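Local coordinates for protein myosin regulatory light chain (Physarum polycephalum, PDB 2BL0) that serves as the regulatory light chain of myosin II, an EF-hand protein that binds a calcium ion and packs against another protein chain, at residues C[26-31]-C[42-47]; C[52-57]-C[61-66]; C[104-109]-C[115-120]. One frame throughout, in Å; residues are numbered along the deposited sequence.

Contact 1 (C[26-31]-C[42-47]); sequences EGLQTV and AAFNEM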
ATOM      1  N   GLU C  26      -2.611  41.762 -14.980  1.00  9.94           N
ATOM      2  CA  GLU C  26      -3.635  42.059 -15.981  1.00 10.98           C
ATOM      3  C   GLU C  26      -4.267  40.770 -16.547  1.00  9.76           C
ATOM      4  O   GLU C  26      -5.502  40.629 -16.613  1.00  9.83           O
ATOM      5  CB  GLU C  26      -2.979  42.887 -17.096  1.00 11.34           C
ATOM      6  CG  GLU C  26      -3.897  43.482 -18.137  1.00 14.93           C
ATOM      7  CD  GLU C  26      -4.736  44.655 -17.643  1.00 15.74           C
ATOM      8  OE1 GLU C  26      -4.282  45.490 -16.827  1.00 19.61           O
ATOM      9  OE2 GLU C  26      -5.880  44.736 -18.108  1.00 21.84           O
ATOM     10  N   GLY C  27      -3.429  39.830 -16.950  1.00  8.87           N
ATOM     11  CA  GLY C  27      -3.915  38.573 -17.492  1.00  8.19           C
ATOM     12  C   GLY C  27      -4.636  37.726 -16.463  1.00  7.22           C
ATOM     13  O   GLY C  27      -5.646  37.097 -16.769  1.00  6.71           O
ATOM     14  N   LEU C  28      -4.140  37.720 -15.224  1.00  6.40           N
ATOM     15  CA  LEU C  28      -4.771  36.900 -14.188  1.00  6.44           C
ATOM     16  C   LEU C  28      -6.168  37.420 -13.866  1.00  6.98           C
ATOM     17  O   LEU C  28      -7.103  36.629 -13.708  1.00  6.26           O
ATOM     18  CB  LEU C  28      -3.910  36.807 -12.929  1.00  6.15           C
ATOM     19  CG  LEU C  28      -4.490  35.870 -11.853  1.00  5.76           C
ATOM     20  CD1 LEU C  28      -4.691  34.434 -12.340  1.00  6.91           C
ATOM     21  CD2 LEU C  28      -3.574  35.905 -10.651  1.00  7.87           C
ATOM     22  N   GLN C  29      -6.322  38.745 -13.853  1.00  7.34           N
ATOM     23  CA  GLN C  29      -7.643  39.353 -13.683  1.00  8.08           C
ATOM     24  C   GLN C  29      -8.611  38.843 -14.742  1.00  7.80           C
ATOM     25  O   GLN C  29      -9.746  38.502 -14.430  1.00  8.59           O
ATOM     26  CB  GLN C  29      -7.562  40.873 -13.757  1.00  8.81           C
ATOM     27  CG  GLN C  29      -6.770  41.490 -12.636  1.00 11.00           C
ATOM     28  CD  GLN C  29      -7.516  41.508 -11.310  1.00 14.79           C
ATOM     29  OE1 GLN C  29      -8.527  40.820 -11.131  1.00 17.03           O
ATOM     30  NE2 GLN C  29      -7.021  42.306 -10.374  1.00 17.85           N
ATOM     31  N   THR C  30      -8.163  38.793 -15.992  1.00  7.31           N
ATOM     32  CA  THR C  30      -9.003  38.304 -17.085  1.00  6.71           C
ATOM     33  C   THR C  30      -9.332  36.831 -16.935  1.00  6.86           C
ATOM     34  O   THR C  30     -10.467  36.422 -17.138  1.00  6.91           O
ATOM     35  CB  THR C  30      -8.293  38.574 -18.417  1.00  7.16           C
ATOM     36  OG1 THR C  30      -8.200  39.987 -18.613  1.00  6.45           O
ATOM     37  CG2 THR C  30      -9.110  38.103 -19.594  1.00  7.41           C
ATOM     38  N   VAL C  31      -8.337  36.033 -16.532  1.00  6.56           N
ATOM     39  CA  VAL C  31      -8.548  34.614 -16.297  1.00  7.26           C
ATOM     40  C   VAL C  31      -9.611  34.359 -15.212  1.00  7.50           C
ATOM     41  O   VAL C  31     -10.516  33.516 -15.375  1.00  7.03           O
ATOM     42  CB  VAL C  31      -7.194  33.926 -15.915  1.00  7.22           C
ATOM     43  CG1 VAL C  31      -7.434  32.540 -15.415  1.00  9.73           C
ATOM     44  CG2 VAL C  31      -6.275  33.905 -17.136  1.00  7.54           C
ATOM     45  N   ALA C  42      -7.137  41.992  -1.696  1.00 13.44           N
ATOM     46  CA  ALA C  42      -6.018  41.485  -0.895  1.00 13.00           C
ATOM     47  C   ALA C  42      -5.682  40.049  -1.257  1.00 12.40           C
ATOM     48  O   ALA C  42      -4.520  39.700  -1.363  1.00 12.56           O
ATOM     49  CB  ALA C  42      -6.311  41.581   0.600  1.00 12.91           C
ATOM     50  N   ALA C  43      -6.708  39.220  -1.414  1.00 12.12           N
ATOM     51  CA  ALA C  43      -6.504  37.836  -1.812  1.00 11.60           C
ATOM     52  C   ALA C  43      -5.940  37.729  -3.234  1.00 11.17           C
ATOM     53  O   ALA C  43      -5.182  36.819  -3.496  1.00 11.23           O
ATOM     54  CB  ALA C  43      -7.804  37.035  -1.670  1.00 12.11           C
ATOM     55  N   PHE C  44      -6.283  38.656  -4.132  1.00 10.57           N
ATOM     56  CA  PHE C  44      -5.723  38.653  -5.489  1.00 10.46           C
ATOM     57  C   PHE C  44      -4.233  38.926  -5.475  1.00 10.02           C
ATOM     58  O   PHE C  44      -3.454  38.214  -6.099  1.00  9.16           O
ATOM     59  CB  PHE C  44      -6.404  39.678  -6.404  1.00  9.70           C
ATOM     60  CG  PHE C  44      -5.779  39.767  -7.770  1.00 11.16           C
ATOM     61  CD1 PHE C  44      -6.136  38.865  -8.763  1.00 10.21           C
ATOM     62  CD2 PHE C  44      -4.792  40.707  -8.044  1.00  9.22           C
ATOM     63  CE1 PHE C  44      -5.556  38.924 -10.006  1.00 10.22           C
ATOM     64  CE2 PHE C  44      -4.191  40.763  -9.285  1.00 10.90           C
ATOM     65  CZ  PHE C  44      -4.578  39.865 -10.276  1.00  9.85           C
ATOM     66  N   ASN C  45      -3.816  39.975  -4.778  1.00  9.63           N
ATOM     67  CA  ASN C  45      -2.397  40.276  -4.699  1.00 10.15           C
ATOM     68  C   ASN C  45      -1.638  39.131  -4.062  1.00 10.17           C
ATOM     69  O   ASN C  45      -0.547  38.787  -4.517  1.00  9.88           O
ATOM     70  CB  ASN C  45      -2.143  41.581  -3.920  1.00 10.15           C
ATOM     71  CG  ASN C  45      -2.599  42.798  -4.680  1.00 12.37           C
ATOM     72  OD1 ASN C  45      -2.590  42.808  -5.913  1.00 18.00           O
ATOM     73  ND2 ASN C  45      -3.025  43.831  -3.957  1.00 16.20           N
ATOM     74  N   GLU C  46      -2.235  38.515  -3.040  1.00 10.35           N
ATOM     75  CA  GLU C  46      -1.623  37.365  -2.356  1.00 10.39           C
ATOM     76  C   GLU C  46      -1.443  36.198  -3.324  1.00  9.62           C
ATOM     77  O   GLU C  46      -0.378  35.596  -3.379  1.00  8.95           O
ATOM     78  CB  GLU C  46      -2.502  36.938  -1.176  1.00 11.41           C
ATOM     79  CG  GLU C  46      -2.139  35.654  -0.450  1.00 14.03           C
ATOM     80  CD  GLU C  46      -3.144  35.339   0.654  1.00 19.18           C
ATOM     81  OE1 GLU C  46      -4.354  35.159   0.355  1.00 21.76           O
ATOM     82  OE2 GLU C  46      -2.738  35.295   1.831  1.00 22.41           O
ATOM     83  N   MET C  47      -2.473  35.896  -4.106  1.00  9.14           N
ATOM     84  CA  MET C  47      -2.405  34.737  -5.000  1.00  8.35           C
ATOM     85  C   MET C  47      -1.400  35.003  -6.123  1.00  8.46           C
ATOM     86  O   MET C  47      -0.667  34.103  -6.524  1.00  6.61           O
ATOM     87  CB  MET C  47      -3.784  34.316  -5.525  1.00  8.72           C
ATOM     88  CG  MET C  47      -4.256  34.963  -6.851  1.00  8.80           C
ATOM     89  SD  MET C  47      -5.929  34.484  -7.297  1.00  8.67           S
ATOM     90  CE  MET C  47      -5.654  32.970  -8.038  1.00 10.43           C
TER

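Contact 2 (C[52-57]-C[61-66]); sequences DATGNG and FPEFLS. With CA (calcium ion), chain E.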
ATOM      1  N   ASP C  52       4.098  34.190  -8.482  1.00  7.21           N
ATOM      2  CA  ASP C  52       5.220  34.929  -9.047  1.00  7.07           C
ATOM      3  C   ASP C  52       6.383  34.970  -8.052  1.00  6.99           C
ATOM      4  O   ASP C  52       6.672  36.005  -7.447  1.00  7.43           O
ATOM      5  CB  ASP C  52       4.767  36.347  -9.412  1.00  7.18           C
ATOM      6  CG  ASP C  52       5.879  37.190 -10.049  1.00  8.01           C
ATOM      7  OD1 ASP C  52       6.786  36.640 -10.716  1.00  7.26           O
ATOM      8  OD2 ASP C  52       5.901  38.446  -9.932  1.00  7.19           O
ATOM      9  N   ALA C  53       7.056  33.842  -7.902  1.00  7.33           N
ATOM     10  CA  ALA C  53       8.116  33.701  -6.898  1.00  7.38           C
ATOM     11  C   ALA C  53       9.267  34.653  -7.141  1.00  6.60           C
ATOM     12  O   ALA C  53       9.868  35.129  -6.196  1.00  7.01           O
ATOM     13  CB  ALA C  53       8.623  32.286  -6.850  1.00  7.63           C
ATOM     14  N   THR C  54       9.587  34.942  -8.400  1.00  5.88           N
ATOM     15  CA  THR C  54      10.693  35.852  -8.701  1.00  6.52           C
ATOM     16  C   THR C  54      10.324  37.309  -8.501  1.00  7.33           C
ATOM     17  O   THR C  54      11.205  38.167  -8.519  1.00  7.45           O
ATOM     18  CB  THR C  54      11.196  35.725 -10.135  1.00  6.48           C
ATOM     19  OG1 THR C  54      10.152  36.115 -11.025  1.00  5.53           O
ATOM     20  CG2 THR C  54      11.588  34.307 -10.488  1.00  5.89           C
ATOM     21  N   GLY C  55       9.034  37.593  -8.347  1.00  8.09           N
ATOM     22  CA  GLY C  55       8.578  38.941  -8.021  1.00  8.76           C
ATOM     23  C   GLY C  55       8.734  39.940  -9.152  1.00  8.88           C
ATOM     24  O   GLY C  55       8.819  41.142  -8.915  1.00 10.79           O
ATOM     25  N   ASN C  56       8.751  39.454 -10.390  1.00  7.93           N
ATOM     26  CA  ASN C  56       9.014  40.311 -11.547  1.00  7.51           C
ATOM     27  C   ASN C  56       7.746  40.750 -12.313  1.00  6.99           C
ATOM     28  O   ASN C  56       7.820  41.430 -13.351  1.00  7.83           O
ATOM     29  CB  ASN C  56       9.995  39.615 -12.482  1.00  7.16           C
ATOM     30  CG  ASN C  56       9.312  38.647 -13.408  1.00  7.49           C
ATOM     31  OD1 ASN C  56       8.510  37.847 -12.956  1.00  5.84           O
ATOM     32  ND2 ASN C  56       9.628  38.708 -14.701  1.00  7.73           N
ATOM     33  N   GLY C  57       6.577  40.369 -11.801  1.00  6.55           N
ATOM     34  CA  GLY C  57       5.292  40.710 -12.405  1.00  6.26           C
ATOM     35  C   GLY C  57       4.765  39.760 -13.486  1.00  6.08           C
ATOM     36  O   GLY C  57       3.734  40.039 -14.135  1.00  5.82           O
ATOM     37  N   PHE C  61       5.582  29.311 -16.388  1.00  4.20           N
ATOM     38  CA  PHE C  61       5.141  27.970 -16.048  1.00  5.62           C
ATOM     39  C   PHE C  61       5.924  27.344 -14.873  1.00  5.51           C
ATOM     40  O   PHE C  61       5.310  26.831 -13.957  1.00  4.81           O
ATOM     41  CB  PHE C  61       5.134  27.007 -17.249  1.00  6.36           C
ATOM     42  CG  PHE C  61       4.769  25.609 -16.857  1.00  6.44           C
ATOM     43  CD1 PHE C  61       3.543  25.362 -16.259  1.00  5.22           C
ATOM     44  CD2 PHE C  61       5.668  24.554 -17.003  1.00  8.15           C
ATOM     45  CE1 PHE C  61       3.195  24.098 -15.838  1.00  6.44           C
ATOM     46  CE2 PHE C  61       5.320  23.278 -16.589  1.00  9.33           C
ATOM     47  CZ  PHE C  61       4.075  23.054 -15.996  1.00  8.02           C
ATOM     48  N   PRO C  62       7.263  27.326 -14.879  1.00  6.16           N
ATOM     49  CA  PRO C  62       7.962  26.714 -13.732  1.00  6.40           C
ATOM     50  C   PRO C  62       7.575  27.287 -12.362  1.00  5.20           C
ATOM     51  O   PRO C  62       7.590  26.538 -11.388  1.00  5.87           O
ATOM     52  CB  PRO C  62       9.431  26.929 -14.044  1.00  6.56           C
ATOM     53  CG  PRO C  62       9.478  26.985 -15.579  1.00  7.88           C
ATOM     54  CD  PRO C  62       8.202  27.691 -15.963  1.00  6.86           C
ATOM     55  N   GLU C  63       7.253  28.580 -12.305  1.00  5.34           N
ATOM     56  CA  GLU C  63       6.791  29.232 -11.076  1.00  4.50           C
ATOM     57  C   GLU C  63       5.416  28.704 -10.653  1.00  4.79           C
ATOM     58  O   GLU C  63       5.199  28.375  -9.499  1.00  5.62           O
ATOM     59  CB  GLU C  63       6.746  30.741 -11.261  1.00  4.61           C
ATOM     60  CG  GLU C  63       8.113  31.405 -11.368  1.00  4.34           C
ATOM     61  CD  GLU C  63       8.002  32.898 -11.614  1.00  2.51           C
ATOM     62  OE1 GLU C  63       7.464  33.250 -12.660  1.00  4.07           O
ATOM     63  OE2 GLU C  63       8.346  33.739 -10.752  1.00  3.72           O
ATOM     64  N   PHE C  64       4.489  28.651 -11.606  1.00  5.17           N
ATOM     65  CA  PHE C  64       3.154  28.096 -11.394  1.00  5.44           C
ATOM     66  C   PHE C  64       3.277  26.636 -10.946  1.00  5.77           C
ATOM     67  O   PHE C  64       2.640  26.223  -9.986  1.00  5.95           O
ATOM     68  CB  PHE C  64       2.366  28.211 -12.697  1.00  4.95           C
ATOM     69  CG  PHE C  64       0.997  27.574 -12.669  1.00  6.13           C
ATOM     70  CD1 PHE C  64      -0.062  28.221 -12.049  1.00  6.65           C
ATOM     71  CD2 PHE C  64       0.769  26.339 -13.278  1.00  5.56           C
ATOM     72  CE1 PHE C  64      -1.330  27.657 -12.025  1.00  6.36           C
ATOM     73  CE2 PHE C  64      -0.497  25.761 -13.263  1.00  7.05           C
ATOM     74  CZ  PHE C  64      -1.556  26.424 -12.630  1.00  6.93           C
ATOM     75  N   LEU C  65       4.105  25.864 -11.658  1.00  6.43           N
ATOM     76  CA  LEU C  65       4.311  24.445 -11.361  1.00  7.37           C
ATOM     77  C   LEU C  65       4.809  24.224  -9.951  1.00  7.01           C
ATOM     78  O   LEU C  65       4.289  23.349  -9.225  1.00  6.92           O
ATOM     79  CB  LEU C  65       5.322  23.816 -12.333  1.00  7.20           C
ATOM     80  CG  LEU C  65       5.567  22.310 -12.145  1.00  9.23           C
ATOM     81  CD1 LEU C  65       4.237  21.565 -12.275  1.00 11.70           C
ATOM     82  CD2 LEU C  65       6.606  21.785 -13.136  1.00 10.16           C
ATOM     83  N   SER C  66       5.830  24.981  -9.557  1.00  7.41           N
ATOM     84  CA  SER C  66       6.367  24.869  -8.207  1.00  8.20           C
ATOM     85  C   SER C  66       5.272  25.122  -7.145  1.00  7.84           C
ATOM     86  O   SER C  66       5.170  24.382  -6.141  1.00  6.53           O
ATOM     87  CB  SER C  66       7.544  25.829  -7.997  1.00  8.50           C
ATOM     88  OG  SER C  66       8.024  25.750  -6.651  1.00 14.72           O
TER
HETATM   89 CA    CA E1155       8.125  35.627 -12.272  1.00 23.88          CA

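Contact 3 (C[104-109]-C[115-120]); sequences ALLNLG and HEFAEF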
ATOM      1  N   ALA C 104      -9.634   2.105   9.635  1.00 23.98           N
ATOM      2  CA  ALA C 104      -8.574   2.134   8.612  1.00 22.72           C
ATOM      3  C   ALA C 104      -7.867   3.489   8.487  1.00 21.87           C
ATOM      4  O   ALA C 104      -6.651   3.574   8.561  1.00 20.33           O
ATOM      5  CB  ALA C 104      -9.129   1.735   7.258  1.00 22.61           C
ATOM      6  N   LEU C 105      -8.630   4.554   8.290  1.00 20.79           N
ATOM      7  CA  LEU C 105      -8.020   5.872   8.021  1.00 21.01           C
ATOM      8  C   LEU C 105      -7.409   6.495   9.280  1.00 20.93           C
ATOM      9  O   LEU C 105      -6.562   7.372   9.191  1.00 20.91           O
ATOM     10  CB  LEU C 105      -9.058   6.826   7.432  1.00 20.38           C
ATOM     11  CG  LEU C 105      -9.654   6.397   6.094  1.00 20.92           C
ATOM     12  CD1 LEU C 105     -10.456   7.553   5.477  1.00 20.32           C
ATOM     13  CD2 LEU C 105      -8.577   5.927   5.124  1.00 21.21           C
ATOM     14  N   LEU C 106      -7.876   6.071  10.450  1.00 21.21           N
ATOM     15  CA  LEU C 106      -7.386   6.610  11.726  1.00 21.72           C
ATOM     16  C   LEU C 106      -6.219   5.809  12.291  1.00 21.78           C
ATOM     17  O   LEU C 106      -5.493   6.302  13.141  1.00 22.17           O
ATOM     18  CB  LEU C 106      -8.511   6.676  12.772  1.00 21.87           C
ATOM     19  CG  LEU C 106      -9.468   7.884  12.670  1.00 23.18           C
ATOM     20  CD1 LEU C 106      -8.785   9.159  13.148  1.00 24.27           C
ATOM     21  CD2 LEU C 106     -10.027   8.121  11.255  1.00 24.86           C
ATOM     22  N   ASN C 107      -6.048   4.569  11.853  1.00 22.04           N
ATOM     23  CA  ASN C 107      -5.033   3.700  12.469  1.00 21.96           C
ATOM     24  C   ASN C 107      -3.877   3.314  11.540  1.00 21.32           C
ATOM     25  O   ASN C 107      -2.764   3.031  12.012  1.00 20.95           O
ATOM     26  CB  ASN C 107      -5.668   2.416  13.042  1.00 22.48           C
ATOM     27  CG  ASN C 107      -6.767   2.686  14.094  1.00 23.93           C
ATOM     28  OD1 ASN C 107      -7.624   1.828  14.323  1.00 29.11           O
ATOM     29  ND2 ASN C 107      -6.718   3.836  14.755  1.00 22.67           N
ATOM     30  N   LEU C 108      -4.150   3.262  10.237  1.00 21.15           N
ATOM     31  CA  LEU C 108      -3.178   2.823   9.230  1.00 21.27           C
ATOM     32  C   LEU C 108      -2.512   4.010   8.547  1.00 21.38           C
ATOM     33  O   LEU C 108      -2.970   5.145   8.649  1.00 20.11           O
ATOM     34  CB  LEU C 108      -3.849   1.961   8.146  1.00 20.93           C
ATOM     35  CG  LEU C 108      -4.033   0.444   8.280  1.00 23.00           C
ATOM     36  CD1 LEU C 108      -3.864  -0.105   9.709  1.00 22.84           C
ATOM     37  CD2 LEU C 108      -5.369   0.073   7.722  1.00 22.16           C
ATOM     38  N   GLY C 109      -1.426   3.734   7.831  1.00 21.85           N
ATOM     39  CA  GLY C 109      -0.802   4.737   6.987  1.00 21.95           C
ATOM     40  C   GLY C 109      -0.394   5.974   7.765  1.00 22.51           C
ATOM     41  O   GLY C 109       0.107   5.875   8.892  1.00 22.23           O
ATOM     42  N   HIS C 115     -10.646  15.209  13.711  1.00 18.86           N
ATOM     43  CA  HIS C 115     -11.150  16.443  13.051  1.00 19.82           C
ATOM     44  C   HIS C 115     -11.008  16.438  11.533  1.00 19.70           C
ATOM     45  O   HIS C 115     -11.866  16.979  10.839  1.00 19.37           O
ATOM     46  CB  HIS C 115     -10.442  17.695  13.595  1.00 20.29           C
ATOM     47  N   GLU C 116      -9.904  15.909  11.010  1.00 19.34           N
ATOM     48  CA  GLU C 116      -9.797  15.750   9.558  1.00 19.35           C
ATOM     49  C   GLU C 116     -10.794  14.677   9.136  1.00 19.30           C
ATOM     50  O   GLU C 116     -11.481  14.843   8.135  1.00 19.93           O
ATOM     51  CB  GLU C 116      -8.385  15.345   9.121  1.00 19.37           C
ATOM     52  CG  GLU C 116      -7.293  16.372   9.388  1.00 19.71           C
ATOM     53  CD  GLU C 116      -5.902  15.794   9.179  1.00 20.81           C
ATOM     54  OE1 GLU C 116      -5.715  14.592   9.470  1.00 18.32           O
ATOM     55  OE2 GLU C 116      -5.002  16.535   8.710  1.00 22.77           O
ATOM     56  N   PHE C 117     -10.927  13.607   9.942  1.00 19.88           N
ATOM     57  CA  PHE C 117     -11.841  12.498   9.609  1.00 20.14           C
ATOM     58  C   PHE C 117     -13.294  12.972   9.786  1.00 20.12           C
ATOM     59  O   PHE C 117     -14.196  12.511   9.072  1.00 21.35           O
ATOM     60  CB  PHE C 117     -11.576  11.207  10.437  1.00 21.14           C
ATOM     61  CG  PHE C 117     -12.435  10.010  10.000  1.00 22.43           C
ATOM     62  CD1 PHE C 117     -12.217   9.377   8.749  1.00 27.06           C
ATOM     63  CD2 PHE C 117     -13.505   9.588  10.799  1.00 24.91           C
ATOM     64  CE1 PHE C 117     -13.007   8.307   8.315  1.00 25.78           C
ATOM     65  CE2 PHE C 117     -14.307   8.509  10.385  1.00 25.04           C
ATOM     66  CZ  PHE C 117     -14.070   7.880   9.138  1.00 25.97           C
ATOM     67  N   ALA C 118     -13.479  13.950  10.682  1.00 20.20           N
ATOM     68  CA  ALA C 118     -14.786  14.604  10.899  1.00 19.78           C
ATOM     69  C   ALA C 118     -15.147  15.549   9.746  1.00 19.66           C
ATOM     70  O   ALA C 118     -16.314  15.604   9.348  1.00 20.01           O
ATOM     71  CB  ALA C 118     -14.797  15.371  12.212  1.00 19.94           C
ATOM     72  N   GLU C 119     -14.179  16.309   9.235  1.00 20.23           N
ATOM     73  CA  GLU C 119     -14.446  17.182   8.059  1.00 20.49           C
ATOM     74  C   GLU C 119     -14.765  16.293   6.851  1.00 20.52           C
ATOM     75  O   GLU C 119     -15.651  16.586   6.055  1.00 20.77           O
ATOM     76  CB  GLU C 119     -13.266  18.123   7.737  1.00 20.64           C
ATOM     77  CG  GLU C 119     -13.114  19.314   8.676  1.00 23.12           C
ATOM     78  CD  GLU C 119     -12.390  20.499   8.050  1.00 26.88           C
ATOM     79  OE1 GLU C 119     -11.170  20.637   8.276  1.00 30.54           O
ATOM     80  OE2 GLU C 119     -13.033  21.302   7.336  1.00 30.64           O
ATOM     81  N   PHE C 120     -14.050  15.183   6.740  1.00 21.57           N
ATOM     82  CA  PHE C 120     -14.260  14.202   5.681  1.00 22.04           C
ATOM     83  C   PHE C 120     -15.674  13.616   5.740  1.00 23.27           C
ATOM     84  O   PHE C 120     -16.337  13.422   4.687  1.00 23.94           O
ATOM     85  CB  PHE C 120     -13.224  13.075   5.773  0.58 22.59           C
ATOM     86  CG  PHE C 120     -13.485  11.947   4.821  0.58 22.22           C
ATOM     87  CD1 PHE C 120     -13.823  10.678   5.286  0.58 23.35           C
ATOM     88  CD2 PHE C 120     -13.413  12.160   3.451  0.58 21.69           C
ATOM     89  CE1 PHE C 120     -14.080   9.650   4.386  0.58 23.02           C
ATOM     90  CE2 PHE C 120     -13.661  11.140   2.555  0.58 21.42           C
ATOM     91  CZ  PHE C 120     -13.994   9.878   3.027  0.58 22.41           C
TER

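Contact 1 (C[26-31]-C[42-47])
Phe-44 lays one face of its ring beneath the side-chain amide of Gln-29, and this amide-on-ring stack joins helix 25-35 to helix 41-51 in the N-terminal pair of EF-hands. It shows how two helices whose short segments cross at 119°, with axes 11.4 Å apart, can be bridged by side chains alone: no backbone comes close, and the gap is spanned by side chains. The amide and ring planes are only 10° apart. NE2 of Gln-29 sits above the middle of the ring, 3.4 Å from CE2 of Phe-44, while CD of Gln-29 lies over the CZ-CE1 bond and OE1 beyond it, toward CE1 and CD1. The glutamine's bend at chi2 (-75°) lays the amide over the ring, beyond a CG that already touches CZ of Phe-44. Leu-28 approaches the same ring obliquely, running alongside Phe-44 in the opposite direction. Its CG is anti to the backbone N, a setting that carries the branch toward helix 41-51. The buried residues Leu-28, Phe-44 and Met-47 make the apolar side of the contact, which Leu-32 and Val-39 extend; an aromatic side chain of another protein chain also packs on Leu-28. The methyl CD2 of Leu-28 reaches both partners, lying 3.7 Å from CE1 of Phe-44 and 4.0 Å from CG of Met-47.

Contact 2 (C[52-57]-C[61-66])
Glu-63 reaches from the first turn of helix 61-72 into the loop 52-57, where both of its carboxylate oxygens bind a calcium ion: the bidentate closing ligand of an EF-hand loop. From a CB that points toward the loop, CG leaves anti to the carbonyl carbon (chi1 -70°), and the chain then runs extended to CD of Glu-63, which is 4.0 Å from CG2 of Thr-54. OE1 of Glu-63 binds the calcium ion at 2.5 Å and also accepts a hydrogen bond from the backbone N of Gln-60, a second-shell grip that should fix the rotation of the carboxylate. OE2 of Glu-63 binds the metal at 2.4 Å and takes the N-H of Thr-54 nearly end-on to its C-O bond, with N of Thr-54 2.9 Å from OE2 and an N-H...O angle of 170°. Around the ion, OD1 of Asp-52, OG1 of Thr-54, OD1 of Asn-56 and the carbonyl O of Lys-58 supply the other protein ligands. Asp-52 lies alongside Glu-63, pointing the same way, but the two carboxylate planes are 82° apart. The other oxygen of Asp-52, OD2, accepts a hydrogen bond from N of Gly-57 at 2.8 Å, on its syn side but tilted out of the carboxylate plane. Several oxygens thus crowd together, OD1 of Asp-52 standing 3.3 Å from OE2 of Glu-63. Such closeness is probably tolerable because the calcium ion offsets their charge, so much of the tie between loop and helix passes through the metal, with the Thr-54 N-H bond to OE2 as a direct supplement.

Contact 3 (C[104-109]-C[115-120])
Leu-105 and Leu-106, neighbours near the end of helix 98-107, address the ring of Phe-117 from two different directions, an arrangement within the C-terminal EF-hand pair that illustrates how one aromatic ring can serve consecutive residues of a helix. Leu-105 comes first. CD1 of Leu-105 stands at the edge of the Phe-117 ring, near the ring plane and 3.9 Å from CE1 of Phe-117. Leu-106 follows with its CB directed along the interface; its CG lies beside the backbone N, and the CD2 branch is the one turned over a face of the ring. There CD2 of Leu-106 makes a CH-pi contact, 3.7 Å from the centroid of the Phe-117 ring and 29° off the ring normal. CD2 of Leu-106 is displaced toward the CG side, only 3.3 Å from CG of Phe-117, which makes this a tight contact. Phe-117 itself holds CG anti to the backbone N (chi1 -174°), presenting the ring to both leucines. With an alanine in place of Phe-117, CD2 of Leu-106 would probably lose the surface it rests on and a gap would be likely to open between the helices. Helix 98-107 ends directly after this pair, and Leu-108 leaves helical geometry. The contact thus joins the end of that helix to helix 114-124; Gln-102 also touches Phe-117, and an apolar side chain of another protein chain packs on Leu-105.

The three contacts follow one another along the chain without interleaving, and they divide between its two EF-hand pairs. Contacts 1 and 2 are close neighbours in the N-terminal pair, their centres 13 Å apart and nearest atoms about 5 Å apart, and helix 41-51 leads from the apolar packing of contact 1 directly into the calcium loop of contact 2. The side chain of Leu-28 is about 12 Å from the bound calcium ion, so contact 1 lies near the site but supplies none of its ligands. Contact 3 lies on the opposite side of the chain's centre, with its own centre about 34 Å from that of contact 2 and 35 Å from that of contact 1, away from the metal.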